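Local coordinates for aminopeptidase (Aneurinibacillus sp., PDB 2EK8), which probably acts as a zinc-dependent aminopeptidase of the M28 peptidase family, clipping residues from the amino-terminal ends of peptides, at residues F163-G168 with A189-A194; K217-I222 with T260-R265; M297-M302 with A358-H363. All blocks are in the same frame, centred on the assembly; numbering follows the deposited sequence.

Overall arrangement
The three contacts span both lobes of the molecule. Contact 1 is a small, wholly apolar meeting of two strands in the PA-domain part, about 37 Å from contact 3 and 53 Å from contact 2, centre to centre. Contacts 2 and 3 both belong to the peptidase part, where their nearest atoms come within about 6 Å. Contact 2 is partly buried and mostly polar: a loop leading into strand 222-228 is tied by hydrogen bonds and waters to the segment leading into strand 263-269. Contact 3 is fully buried, a parallel strand pair followed at its C-terminal end by the zinc ligand Asp301. Strand 188-210 runs from contact 1 to become the neighbour of strand 263-269 in contact 2.

Contact 1. Residues F163-G168 with A189-A194; sequences FVAAVG and ATVKVA
Val193 directs its CB toward Ala165 and Val167, and it is one branch that does the work. Val193 CB already comes within 4.3 Å of Ala165 CB. From there the two methyls part: with CG1 anti to the backbone N (chi1 179°), CG2 lies on the N side and reaches across. Val193 CG2 approaches Ala165 CB to 3.7 Å and Val167 CG1 to 4.2 Å, while Val193 CG1 makes no approach of this kind to 163-168. The side chains of Val167 and Val193 point past one another, and only their near methyls meet. Val191 uses its other methyl: Val191 CG1, anti to the backbone N, lies 4.2 Å from Ala165 CB and 4.4 Å from Val167 CG1. These four residues make a buried, purely apolar contact with no hydrogen bond across it. Leu73 of strand 70-75 touches both Val167 and Val191, as does Ile143 of strand 141-145. The short strand axes pass 7.7 Å apart at 107°, too far and too steep for backbone pairing. This is near-orthogonal, face-to-face packing of two beta layers, in the part of the molecule that holds the PA domain.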
loop_
_atom_site.group_PDB
_atom_site.type_symbol
_atom_site.label_atom_id
_atom_site.label_comp_id
_atom_site.label_asym_id
_atom_site.label_seq_id
_atom_site.Cartn_x
_atom_site.Cartn_y
_atom_site.Cartn_z
ATOM N N PHE A 163 -10.726 -12.010 17.912
ATOM C CA PHE A 163 -11.792 -11.221 17.307
ATOM C C PHE A 163 -13.130 -11.951 17.326
ATOM O O PHE A 163 -13.208 -13.147 17.602
ATOM C CB PHE A 163 -11.475 -10.887 15.844
ATOM C CG PHE A 163 -10.330 -9.933 15.655
ATOM C CD1 PHE A 163 -10.128 -8.874 16.536
ATOM C CD2 PHE A 163 -9.489 -10.058 14.554
ATOM C CE1 PHE A 163 -9.106 -7.952 16.319
ATOM C CE2 PHE A 163 -8.465 -9.141 14.329
ATOM C CZ PHE A 163 -8.274 -8.086 15.212
ATOM N N VAL A 164 -14.180 -11.198 17.025
ATOM C CA VAL A 164 -15.533 -11.723 16.931
ATOM C C VAL A 164 -16.038 -11.084 15.648
ATOM O O VAL A 164 -15.454 -10.107 15.182
ATOM C CB VAL A 164 -16.421 -11.282 18.116
ATOM C CG1 VAL A 164 -15.910 -11.902 19.405
ATOM C CG2 VAL A 164 -16.439 -9.768 18.223
ATOM N N ALA A 165 -17.100 -11.631 15.067
ATOM C CA ALA A 165 -17.634 -11.078 13.827
ATOM C C ALA A 165 -17.771 -9.563 13.921
ATOM O O ALA A 165 -18.242 -9.032 14.927
ATOM C CB ALA A 165 -18.981 -11.708 13.511
ATOM N N ALA A 166 -17.349 -8.871 12.869
ATOM C CA ALA A 166 -17.426 -7.418 12.833
ATOM C C ALA A 166 -17.935 -6.953 11.476
ATOM O O ALA A 166 -17.416 -7.358 10.438
ATOM C CB ALA A 166 -16.053 -6.816 13.112
ATOM N N VAL A 167 -18.956 -6.102 11.492
ATOM C CA VAL A 167 -19.537 -5.576 10.262
ATOM C C VAL A 167 -19.642 -4.057 10.326
ATOM O O VAL A 167 -19.876 -3.486 11.391
ATOM C CB VAL A 167 -20.943 -6.164 10.011
ATOM C CG1 VAL A 167 -20.860 -7.678 9.916
ATOM C CG2 VAL A 167 -21.890 -5.752 11.129
ATOM N N GLY A 168 -19.461 -3.408 9.181
ATOM C CA GLY A 168 -19.534 -1.958 9.138
ATOM C C GLY A 168 -20.800 -1.438 8.488
ATOM O O GLY A 168 -21.400 -2.112 7.651
ATOM N N ALA A 189 -30.409 -6.916 17.915
ATOM C CA ALA A 189 -29.878 -7.000 16.563
ATOM C C ALA A 189 -29.427 -8.408 16.215
ATOM O O ALA A 189 -29.311 -9.270 17.084
ATOM C CB ALA A 189 -28.716 -6.030 16.402
ATOM N N THR A 190 -29.178 -8.629 14.931
ATOM C CA THR A 190 -28.724 -9.926 14.455
ATOM C C THR A 190 -27.483 -9.754 13.595
ATOM O O THR A 190 -27.454 -8.928 12.680
ATOM C CB THR A 190 -29.809 -10.634 13.621
ATOM O OG1 THR A 190 -30.921 -10.962 14.462
ATOM C CG2 THR A 190 -29.255 -11.912 13.001
ATOM N N VAL A 191 -26.456 -10.535 13.901
ATOM C CA VAL A 191 -25.213 -10.483 13.151
ATOM C C VAL A 191 -24.815 -11.894 12.746
ATOM O O VAL A 191 -24.390 -12.695 13.579
ATOM C CB VAL A 191 -24.076 -9.857 13.984
ATOM C CG1 VAL A 191 -22.781 -9.859 13.185
ATOM C CG2 VAL A 191 -24.448 -8.438 14.379
ATOM N N LYS A 192 -24.975 -12.197 11.462
ATOM C CA LYS A 192 -24.624 -13.509 10.940
ATOM C C LYS A 192 -23.601 -13.393 9.822
ATOM O O LYS A 192 -23.859 -12.781 8.784
ATOM C CB LYS A 192 -25.868 -14.238 10.422
ATOM C CG LYS A 192 -26.805 -14.730 11.513
ATOM C CD LYS A 192 -27.911 -15.598 10.931
ATOM C CE LYS A 192 -28.847 -16.113 12.012
ATOM N NZ LYS A 192 -29.905 -16.997 11.448
ATOM N N VAL A 193 -22.431 -13.977 10.052
ATOM C CA VAL A 193 -21.355 -13.958 9.073
ATOM C C VAL A 193 -21.015 -15.392 8.695
ATOM O O VAL A 193 -20.607 -16.184 9.543
ATOM C CB VAL A 193 -20.095 -13.277 9.644
ATOM C CG1 VAL A 193 -18.977 -13.294 8.614
ATOM C CG2 VAL A 193 -20.421 -11.848 10.053
ATOM N N ALA A 194 -21.196 -15.724 7.421
ATOM C CA ALA A 194 -20.909 -17.069 6.939
ATOM C C ALA A 194 -20.098 -17.013 5.652
ATOM O O ALA A 194 -20.296 -16.127 4.821
ATOM C CB ALA A 194 -22.210 -17.828 6.705
#

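Contact 2. Residues K217-I222 with T260-R265; sequences KNTNDI and TDTELR. With IPA (isopropyl alcohol), chain H.
The carbonyl oxygen of Asp261 is gripped twice by Thr219. The backbone N of Thr219 reaches Asp261 O in the carbonyl plane at 2.8 Å, and Thr219 OG1 donates to the same Asp261 O, also at 2.8 Å but tilted 21° from that plane. Standing between the backbone N and the carbonyl carbon (chi1 73°), the hydroxyl can serve both ways: Thr219 OG1 also accepts from Asp221 N at 3.1 Å, closing an ST turn. Beyond the turn, Glu263 N bonds to Asp221 O, and the two segments join in a parallel bridge at Ile222 and Glu263. One water bonds to both Lys217 O and Asp261 OD2; a second lies 2.7 Å from Asp221 OD2. An isopropanol is modelled beside Asp261 and Thr262, but its very short contacts make its placement doubtful. Farther along, in the first residues of strand 263-269, Arg265 holds Glu263 OE2 side-on, NE at 2.7 Å and NH2 at 2.9 Å; Ile222 CG2 rests against Arg265 NE at 3.8 Å. NH2 has a second acid partner in Glu290. The two carboxylates would probably stabilise the charged arginine, which in turn would offset part of their negative charge.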
loop_
_atom_site.group_PDB
_atom_site.type_symbol
_atom_site.label_atom_id
_atom_site.label_comp_id
_atom_site.label_asym_id
_atom_site.label_seq_id
_atom_site.Cartn_x
_atom_site.Cartn_y
_atom_site.Cartn_z
ATOM N N LYS A 217 36.217 4.609 -8.106
ATOM C CA LYS A 217 35.180 5.553 -7.724
ATOM C C LYS A 217 34.016 4.881 -7.004
ATOM O O LYS A 217 33.131 5.563 -6.495
ATOM C CB LYS A 217 34.655 6.293 -8.957
ATOM C CG LYS A 217 35.692 7.157 -9.659
ATOM C CD LYS A 217 35.068 7.907 -10.826
ATOM C CE LYS A 217 36.094 8.762 -11.550
ATOM N NZ LYS A 217 35.480 9.485 -12.700
ATOM N N ASN A 218 34.012 3.552 -6.951
ATOM C CA ASN A 218 32.917 2.846 -6.289
ATOM C C ASN A 218 32.737 3.199 -4.819
ATOM O O ASN A 218 33.700 3.285 -4.059
ATOM C CB ASN A 218 33.079 1.328 -6.422
ATOM C CG ASN A 218 32.698 0.822 -7.795
ATOM O OD1 ASN A 218 31.883 1.433 -8.488
ATOM N ND2 ASN A 218 33.268 -0.311 -8.190
ATOM N N THR A 219 31.487 3.417 -4.430
ATOM C CA THR A 219 31.161 3.735 -3.049
ATOM C C THR A 219 30.534 2.468 -2.480
ATOM O O THR A 219 30.368 1.475 -3.193
ATOM C CB THR A 219 30.116 4.867 -2.950
ATOM O OG1 THR A 219 28.828 4.363 -3.327
ATOM C CG2 THR A 219 30.486 6.019 -3.875
ATOM N N ASN A 220 30.193 2.496 -1.200
ATOM C CA ASN A 220 29.558 1.343 -0.587
ATOM C C ASN A 220 28.089 1.689 -0.347
ATOM O O ASN A 220 27.401 1.011 0.417
ATOM C CB ASN A 220 30.257 0.979 0.728
ATOM C CG ASN A 220 29.981 1.974 1.835
ATOM O OD1 ASN A 220 29.802 3.164 1.588
ATOM N ND2 ASN A 220 29.965 1.489 3.072
ATOM N N ASP A 221 27.617 2.742 -1.017
ATOM C CA ASP A 221 26.227 3.187 -0.882
ATOM C C ASP A 221 25.244 2.263 -1.594
ATOM O O ASP A 221 25.581 1.615 -2.586
ATOM C CB ASP A 221 26.022 4.598 -1.455
ATOM C CG ASP A 221 26.757 5.677 -0.684
ATOM O OD1 ASP A 221 27.157 5.444 0.474
ATOM O OD2 ASP A 221 26.917 6.779 -1.249
ATOM N N ILE A 222 24.019 2.226 -1.084
ATOM C CA ILE A 222 22.958 1.415 -1.662
ATOM C C ILE A 222 21.709 2.265 -1.863
ATOM O O ILE A 222 21.353 3.069 -1.002
ATOM C CB ILE A 222 22.540 0.253 -0.732
ATOM C CG1 ILE A 222 23.759 -0.574 -0.326
ATOM C CG2 ILE A 222 21.482 -0.607 -1.422
ATOM C CD1 ILE A 222 24.520 -1.149 -1.470
ATOM N N THR A 260 27.900 2.794 -12.835
ATOM C CA THR A 260 27.401 3.285 -11.555
ATOM C C THR A 260 28.394 3.005 -10.434
ATOM O O THR A 260 29.100 2.001 -10.458
ATOM C CB THR A 260 26.066 2.614 -11.180
ATOM O OG1 THR A 260 26.223 1.188 -11.216
ATOM C CG2 THR A 260 24.967 3.028 -12.145
ATOM N N ASP A 261 28.454 3.894 -9.451
ATOM C CA ASP A 261 29.362 3.685 -8.332
ATOM C C ASP A 261 28.558 3.458 -7.062
ATOM O O ASP A 261 29.089 3.519 -5.953
ATOM C CB ASP A 261 30.295 4.884 -8.158
ATOM C CG ASP A 261 29.560 6.148 -7.802
ATOM O OD1 ASP A 261 28.314 6.106 -7.626
ATOM O OD2 ASP A 261 30.235 7.195 -7.688
ATOM N N THR A 262 27.270 3.185 -7.246
ATOM C CA THR A 262 26.354 2.939 -6.139
ATOM C C THR A 262 25.515 1.709 -6.456
ATOM O O THR A 262 24.927 1.615 -7.535
ATOM C CB THR A 262 25.405 4.144 -5.932
ATOM O OG1 THR A 262 26.176 5.306 -5.611
ATOM C CG2 THR A 262 24.412 3.867 -4.809
ATOM N N GLU A 263 25.463 0.765 -5.522
ATOM C CA GLU A 263 24.680 -0.448 -5.726
ATOM C C GLU A 263 23.208 -0.075 -5.845
ATOM O O GLU A 263 22.688 0.690 -5.034
ATOM C CB GLU A 263 24.878 -1.411 -4.550
ATOM C CG GLU A 263 24.063 -2.702 -4.643
ATOM C CD GLU A 263 24.411 -3.685 -3.532
ATOM O OE1 GLU A 263 25.607 -3.788 -3.186
ATOM O OE2 GLU A 263 23.494 -4.363 -3.012
ATOM N N LEU A 264 22.542 -0.611 -6.861
ATOM C CA LEU A 264 21.128 -0.325 -7.064
ATOM C C LEU A 264 20.309 -1.597 -6.955
ATOM O O LEU A 264 20.617 -2.610 -7.592
ATOM C CB LEU A 264 20.896 0.317 -8.437
ATOM C CG LEU A 264 21.553 1.680 -8.683
ATOM C CD1 LEU A 264 21.167 2.167 -10.072
ATOM C CD2 LEU A 264 21.108 2.681 -7.621
ATOM N N ARG A 265 19.274 -1.548 -6.125
ATOM C CA ARG A 265 18.400 -2.695 -5.938
ATOM C C ARG A 265 17.004 -2.323 -6.397
ATOM O O ARG A 265 16.350 -1.480 -5.782
ATOM C CB ARG A 265 18.359 -3.106 -4.466
ATOM C CG ARG A 265 19.715 -3.457 -3.899
ATOM C CD ARG A 265 19.622 -3.990 -2.478
ATOM N NE ARG A 265 20.951 -4.334 -1.982
ATOM C CZ ARG A 265 21.198 -4.919 -0.816
ATOM N NH1 ARG A 265 20.203 -5.238 0.003
ATOM N NH2 ARG A 265 22.450 -5.195 -0.475
HETATM C C1 IPA H . 28.076 8.893 -7.159
HETATM C C2 IPA H . 28.309 8.375 -5.727
HETATM C C3 IPA H . 27.738 9.347 -4.771
HETATM O O2 IPA H . 27.636 7.131 -5.549
HETATM O O HOH W 1 32.543 8.001 -6.429
HETATM O O HOH W 2 25.910 7.378 -3.728
#

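Contact 3. Residues M297-M302 with A358-H363; sequences MFQLDM and AALFIH. With ZN (zinc ion), chain C.
Met302 and Ile362 make the tightest side-chain meeting here: they run alongside each other in the same direction, and Ile362 CD1 presses on Met302 CE at 3.2 Å. The CG1 of the same isoleucine packs against Asp301 O. Upstream the backbones are knit as parallel strands, with Gln299 N donating to Ala359 O at 2.9 Å and Phe361 N to Gln299 O at 2.8 Å. The pairing slackens at Asp301, whose N makes a weak bond to Phe361 O, and resumes one residue later as His363 N finds Met302 O. The rings of Phe298 and Phe361, their planes 15° from parallel, are offset with little overlap and touch where Phe298 CD1 meets Phe361 CE2 at 3.4 Å. Looser by comparison is Leu300 CD2, 4.3 Å from Phe361 CB. On the water-bearing zinc side Leu360 CD1 lies against Asp301 CB at 3.5 Å, and the carboxylate, its CG anti to the backbone N (chi1 -161°), turns to the metal. Asp301 OD1 lies 2.1 Å from the zinc and Asp301 OD2 2.4 Å; a water, His228 and Asp240 also bind the ion, and Ser346 hydrogen-bonds to OD2. Strand 294-300 runs between parallel strands 222-228 and 358-364 in the central sheet of the M28 alpha/beta peptidase fold, with Asp301 just past its C-terminal end. Helix 348-352 packs against the Met297, Gln299, Ala358 and Leu360 face, while on the Phe298 and Leu300 side helices 238-255, 322-334 and 382-400 contribute Thr248, Val323, Val392 and Ala395.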
loop_
_atom_site.group_PDB
_atom_site.type_symbol
_atom_site.label_atom_id
_atom_site.label_comp_id
_atom_site.label_asym_id
_atom_site.label_seq_id
_atom_site.Cartn_x
_atom_site.Cartn_y
_atom_site.Cartn_z
ATOM N N MET A 297 15.586 5.066 -0.378
ATOM C CA MET A 297 14.657 4.105 -0.947
ATOM C C MET A 297 13.571 4.918 -1.646
ATOM O O MET A 297 12.934 5.769 -1.030
ATOM C CB MET A 297 14.055 3.229 0.159
ATOM C CG MET A 297 13.127 2.119 -0.330
ATOM S SD MET A 297 11.436 2.662 -0.618
ATOM C CE MET A 297 10.789 1.278 -1.565
ATOM N N PHE A 298 13.408 4.684 -2.945
ATOM C CA PHE A 298 12.397 5.376 -3.746
ATOM C C PHE A 298 11.251 4.391 -3.994
ATOM O O PHE A 298 11.480 3.323 -4.552
ATOM C CB PHE A 298 12.971 5.790 -5.109
ATOM C CG PHE A 298 14.059 6.830 -5.037
ATOM C CD1 PHE A 298 13.848 8.110 -5.549
ATOM C CD2 PHE A 298 15.298 6.525 -4.485
ATOM C CE1 PHE A 298 14.855 9.072 -5.514
ATOM C CE2 PHE A 298 16.316 7.483 -4.443
ATOM C CZ PHE A 298 16.092 8.757 -4.960
ATOM N N GLN A 299 10.034 4.742 -3.573
ATOM C CA GLN A 299 8.864 3.885 -3.786
ATOM C C GLN A 299 7.985 4.494 -4.874
ATOM O O GLN A 299 7.638 5.678 -4.815
ATOM C CB GLN A 299 8.040 3.739 -2.498
ATOM C CG GLN A 299 6.690 3.016 -2.679
ATOM C CD GLN A 299 6.834 1.525 -2.977
ATOM O OE1 GLN A 299 7.943 1.001 -3.086
ATOM N NE2 GLN A 299 5.702 0.838 -3.106
ATOM N N LEU A 300 7.640 3.680 -5.867
ATOM C CA LEU A 300 6.807 4.109 -6.984
ATOM C C LEU A 300 5.450 3.416 -6.856
ATOM O O LEU A 300 5.357 2.201 -6.976
ATOM C CB LEU A 300 7.471 3.705 -8.302
ATOM C CG LEU A 300 8.838 4.341 -8.569
ATOM C CD1 LEU A 300 9.663 3.455 -9.489
ATOM C CD2 LEU A 300 8.628 5.722 -9.182
ATOM N N ASP A 301 4.403 4.192 -6.610
ATOM C CA ASP A 301 3.069 3.621 -6.454
ATOM C C ASP A 301 2.073 4.608 -7.047
ATOM O O ASP A 301 1.913 5.715 -6.522
ATOM C CB ASP A 301 2.768 3.403 -4.962
ATOM C CG ASP A 301 1.628 2.410 -4.717
ATOM O OD1 ASP A 301 0.873 2.105 -5.662
ATOM O OD2 ASP A 301 1.483 1.939 -3.566
ATOM N N MET A 302 1.421 4.191 -8.134
ATOM C CA MET A 302 0.427 4.988 -8.855
ATOM C C MET A 302 1.106 6.195 -9.481
ATOM O O MET A 302 1.012 7.320 -8.987
ATOM C CB MET A 302 -0.709 5.383 -7.898
ATOM C CG MET A 302 -1.395 4.136 -7.329
ATOM S SD MET A 302 -2.786 4.374 -6.216
ATOM C CE MET A 302 -1.985 4.927 -4.763
ATOM N N ALA A 358 13.412 7.509 2.975
ATOM C CA ALA A 358 12.510 6.936 1.989
ATOM C C ALA A 358 11.390 7.888 1.627
ATOM O O ALA A 358 10.973 8.716 2.436
ATOM C CB ALA A 358 11.930 5.637 2.519
ATOM N N ALA A 359 10.906 7.771 0.397
ATOM C CA ALA A 359 9.809 8.607 -0.055
ATOM C C ALA A 359 8.999 7.884 -1.121
ATOM O O ALA A 359 9.532 7.079 -1.888
ATOM C CB ALA A 359 10.340 9.928 -0.607
ATOM N N LEU A 360 7.704 8.175 -1.138
ATOM C CA LEU A 360 6.772 7.613 -2.105
ATOM C C LEU A 360 6.516 8.652 -3.193
ATOM O O LEU A 360 6.252 9.814 -2.888
ATOM C CB LEU A 360 5.442 7.275 -1.427
ATOM C CG LEU A 360 4.206 7.213 -2.338
ATOM C CD1 LEU A 360 4.313 6.022 -3.282
ATOM C CD2 LEU A 360 2.938 7.115 -1.488
ATOM N N PHE A 361 6.617 8.234 -4.451
ATOM C CA PHE A 361 6.353 9.110 -5.591
ATOM C C PHE A 361 5.008 8.651 -6.133
ATOM O O PHE A 361 4.830 7.480 -6.467
ATOM C CB PHE A 361 7.455 8.961 -6.642
ATOM C CG PHE A 361 8.769 9.554 -6.211
ATOM C CD1 PHE A 361 9.177 10.795 -6.683
ATOM C CD2 PHE A 361 9.568 8.894 -5.285
ATOM C CE1 PHE A 361 10.367 11.376 -6.235
ATOM C CE2 PHE A 361 10.760 9.468 -4.832
ATOM C CZ PHE A 361 11.156 10.707 -5.306
ATOM N N ILE A 362 4.068 9.586 -6.224
ATOM C CA ILE A 362 2.718 9.266 -6.664
ATOM C C ILE A 362 2.032 10.519 -7.196
ATOM O O ILE A 362 2.446 11.634 -6.889
ATOM C CB ILE A 362 1.916 8.717 -5.464
ATOM C CG1 ILE A 362 0.464 8.447 -5.845
ATOM C CG2 ILE A 362 1.987 9.714 -4.306
ATOM C CD1 ILE A 362 -0.277 7.654 -4.781
ATOM N N HIS A 363 1.002 10.327 -8.016
ATOM C CA HIS A 363 0.247 11.452 -8.553
ATOM C C HIS A 363 -0.946 11.628 -7.619
ATOM O O HIS A 363 -1.746 10.705 -7.434
ATOM C CB HIS A 363 -0.232 11.155 -9.976
ATOM C CG HIS A 363 0.872 11.073 -10.984
ATOM N ND1 HIS A 363 1.587 12.176 -11.403
ATOM C CD2 HIS A 363 1.380 10.017 -11.662
ATOM C CE1 HIS A 363 2.485 11.803 -12.298
ATOM N NE2 HIS A 363 2.381 10.497 -12.473
HETATM ZN ZN ZN C . -0.289 0.736 -4.542
HETATM O O HOH W 3 -1.581 0.708 -2.955
#